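Local coordinates for MutT/nudix family protein (Shewanella oneidensis, PDB 3GZ5), which probably regulates the transcription of NAD-metabolism genes in response to ADP-ribose, joining a Nudix domain to a winged-helix DNA-binding domain, at residues Leu29-Asp34 with Val128-Leu133. Sequence-based numbering, arbitrary orientation.
Sequences LFTYHD and VKWWPL. With NA (sodium ion), chain D.
Trp130 reaches across to strand 22-33 and lays its six-membered ring against Leu29 and Thr31. From CB, its CG lies anti to its own carbonyl carbon (chi1 -76°), which sends the indole toward that strand. Further out, CD2, CE2, CE3, CZ2, CZ3 and CH2 all lie under the Thr31 methyl, CE3 at 3.6 Å from CG2. CZ3 also meets the backbone: Leu29 O sits at the ring edge, near its plane, 3.4 Å from CZ3. At the far rim, CH2 also packs on Leu29 CG at 3.7 Å. Over one face stands Thr31 CG2, 3.5 Å from the centroid of the six-membered ring and 8° off its normal, a CH-pi contact. With OG1 turned opposite the backbone N (chi1 -169°), Thr31 hydrogen-bonds to Met113 O; this probably helps hold the methyl over the ring. An alanine in place of Trp130 would probably open a gap beside Leu29 and leave the Thr31 methyl without its aromatic partner. The strands do not pair directly; strand 36-43 lies between them and pairs with both. At the start of strand 128-132, Val128 O binds the sodium ion at 2.3 Å, together with Ile122 and Val125. This is buried side-chain packing on the mixed beta-sheet of a Nudix fold.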
loop_
_atom_site.group_PDB
_atom_site.type_symbol
_atom_site.label_atom_id
_atom_site.label_comp_id
_atom_site.label_asym_id
_atom_site.label_seq_id
_atom_site.Cartn_x
_atom_site.Cartn_y
_atom_site.Cartn_z
ATOM N N LEU B 29 5.695 -14.591 -2.875
ATOM C CA LEU B 29 5.842 -14.763 -4.294
ATOM C C LEU B 29 4.849 -15.823 -4.750
ATOM O O LEU B 29 4.913 -16.971 -4.288
ATOM C CB LEU B 29 7.265 -15.200 -4.604
ATOM C CG LEU B 29 7.621 -15.755 -5.990
ATOM C CD1 LEU B 29 7.549 -14.688 -7.073
ATOM C CD2 LEU B 29 9.031 -16.381 -5.941
ATOM N N PHE B 30 3.939 -15.427 -5.645
ATOM C CA PHE B 30 2.933 -16.318 -6.234
ATOM C C PHE B 30 3.287 -16.652 -7.656
ATOM O O PHE B 30 3.864 -15.849 -8.391
ATOM C CB PHE B 30 1.548 -15.653 -6.307
ATOM C CG PHE B 30 0.945 -15.335 -5.000
ATOM C CD1 PHE B 30 0.215 -16.279 -4.314
ATOM C CD2 PHE B 30 1.057 -14.074 -4.472
ATOM C CE1 PHE B 30 -0.380 -15.979 -3.090
ATOM C CE2 PHE B 30 0.478 -13.769 -3.250
ATOM C CZ PHE B 30 -0.247 -14.733 -2.562
ATOM N N THR B 31 2.891 -17.849 -8.053
ATOM C CA THR B 31 2.823 -18.196 -9.465
ATOM C C THR B 31 1.480 -18.884 -9.730
ATOM O O THR B 31 0.653 -19.069 -8.826
ATOM C CB THR B 31 4.021 -19.065 -9.894
ATOM O OG1 THR B 31 4.054 -19.157 -11.317
ATOM C CG2 THR B 31 3.943 -20.476 -9.295
ATOM N N TYR B 32 1.262 -19.260 -10.973
ATOM C CA TYR B 32 0.084 -19.998 -11.323
ATOM C C TYR B 32 0.493 -21.262 -12.073
ATOM O O TYR B 32 1.151 -21.199 -13.106
ATOM C CB TYR B 32 -0.842 -19.120 -12.155
ATOM C CG TYR B 32 -2.061 -19.842 -12.638
ATOM C CD1 TYR B 32 -3.172 -20.015 -11.807
ATOM C CD2 TYR B 32 -2.108 -20.344 -13.936
ATOM C CE1 TYR B 32 -4.290 -20.674 -12.263
ATOM C CE2 TYR B 32 -3.211 -21.004 -14.400
ATOM C CZ TYR B 32 -4.295 -21.170 -13.568
ATOM O OH TYR B 32 -5.377 -21.836 -14.064
ATOM N N HIS B 33 0.123 -22.411 -11.532
ATOM C CA HIS B 33 0.467 -23.669 -12.171
ATOM C C HIS B 33 -0.530 -24.765 -11.815
ATOM O O HIS B 33 -0.924 -24.912 -10.649
ATOM C CB HIS B 33 1.884 -24.099 -11.771
ATOM C CG HIS B 33 2.432 -25.226 -12.594
ATOM N ND1 HIS B 33 2.745 -26.460 -12.056
ATOM C CD2 HIS B 33 2.741 -25.298 -13.910
ATOM C CE1 HIS B 33 3.212 -27.245 -13.009
ATOM N NE2 HIS B 33 3.225 -26.563 -14.142
ATOM N N ASP B 34 -0.968 -25.490 -12.846
ATOM C CA ASP B 34 -1.531 -26.821 -12.691
ATOM C C ASP B 34 -2.634 -27.006 -11.630
ATOM O O ASP B 34 -2.406 -27.738 -10.680
ATOM C CB ASP B 34 -0.368 -27.783 -12.366
ATOM C CG ASP B 34 -0.688 -29.251 -12.670
ATOM O OD1 ASP B 34 -0.033 -29.822 -13.586
ATOM O OD2 ASP B 34 -1.570 -29.839 -11.983
ATOM N N VAL B 128 13.347 -25.345 -0.302
ATOM C CA VAL B 128 12.567 -24.386 -1.111
ATOM C C VAL B 128 11.566 -25.116 -2.022
ATOM O O VAL B 128 11.959 -25.929 -2.871
ATOM C CB VAL B 128 13.480 -23.468 -1.992
ATOM C CG1 VAL B 128 12.662 -22.355 -2.631
ATOM C CG2 VAL B 128 14.628 -22.880 -1.173
ATOM N N LYS B 129 10.283 -24.799 -1.867
ATOM C CA LYS B 129 9.223 -25.497 -2.595
ATOM C C LYS B 129 8.020 -24.603 -2.923
ATOM O O LYS B 129 7.587 -23.803 -2.089
ATOM C CB LYS B 129 8.769 -26.725 -1.783
ATOM C CG LYS B 129 7.725 -27.622 -2.453
ATOM C CD LYS B 129 7.465 -28.879 -1.612
ATOM C CE LYS B 129 6.291 -29.723 -2.141
ATOM N NZ LYS B 129 6.636 -30.525 -3.370
ATOM N N TRP B 130 7.488 -24.750 -4.139
ATOM C CA TRP B 130 6.188 -24.177 -4.504
ATOM C C TRP B 130 5.075 -24.983 -3.851
ATOM O O TRP B 130 4.947 -26.187 -4.101
ATOM C CB TRP B 130 5.975 -24.224 -6.009
ATOM C CG TRP B 130 6.724 -23.212 -6.820
ATOM C CD1 TRP B 130 7.709 -23.465 -7.718
ATOM C CD2 TRP B 130 6.525 -21.787 -6.828
ATOM N NE1 TRP B 130 8.147 -22.293 -8.286
ATOM C CE2 TRP B 130 7.439 -21.247 -7.753
ATOM C CE3 TRP B 130 5.665 -20.917 -6.141
ATOM C CZ2 TRP B 130 7.514 -19.872 -8.021
ATOM C CZ3 TRP B 130 5.746 -19.559 -6.400
ATOM C CH2 TRP B 130 6.666 -19.050 -7.333
ATOM N N TRP B 131 4.260 -24.318 -3.035
ATOM C CA TRP B 131 3.149 -24.958 -2.345
ATOM C C TRP B 131 1.794 -24.468 -2.845
ATOM O O TRP B 131 1.601 -23.270 -2.990
ATOM C CB TRP B 131 3.232 -24.684 -0.851
ATOM C CG TRP B 131 4.343 -25.395 -0.158
ATOM C CD1 TRP B 131 5.610 -24.927 0.072
ATOM C CD2 TRP B 131 4.286 -26.702 0.414
ATOM N NE1 TRP B 131 6.346 -25.870 0.745
ATOM C CE2 TRP B 131 5.558 -26.968 0.974
ATOM C CE3 TRP B 131 3.277 -27.682 0.510
ATOM C CZ2 TRP B 131 5.854 -28.179 1.619
ATOM C CZ3 TRP B 131 3.569 -28.879 1.153
ATOM C CH2 TRP B 131 4.848 -29.118 1.691
ATOM N N PRO B 132 0.839 -25.397 -3.090
ATOM C CA PRO B 132 -0.541 -24.984 -3.357
ATOM C C PRO B 132 -1.073 -24.082 -2.246
ATOM O O PRO B 132 -0.943 -24.398 -1.056
ATOM C CB PRO B 132 -1.304 -26.315 -3.391
ATOM C CG PRO B 132 -0.299 -27.295 -3.850
ATOM C CD PRO B 132 0.977 -26.863 -3.156
ATOM N N LEU B 133 -1.641 -22.949 -2.628
ATOM C CA LEU B 133 -2.128 -22.002 -1.642
ATOM C C LEU B 133 -3.066 -22.673 -0.635
ATOM O O LEU B 133 -2.952 -22.435 0.569
ATOM C CB LEU B 133 -2.806 -20.814 -2.314
ATOM C CG LEU B 133 -3.432 -19.759 -1.405
ATOM C CD1 LEU B 133 -2.387 -19.098 -0.488
ATOM C CD2 LEU B 133 -4.111 -18.744 -2.273
HETATM NA NA NA D . 12.588 -27.643 -4.243
#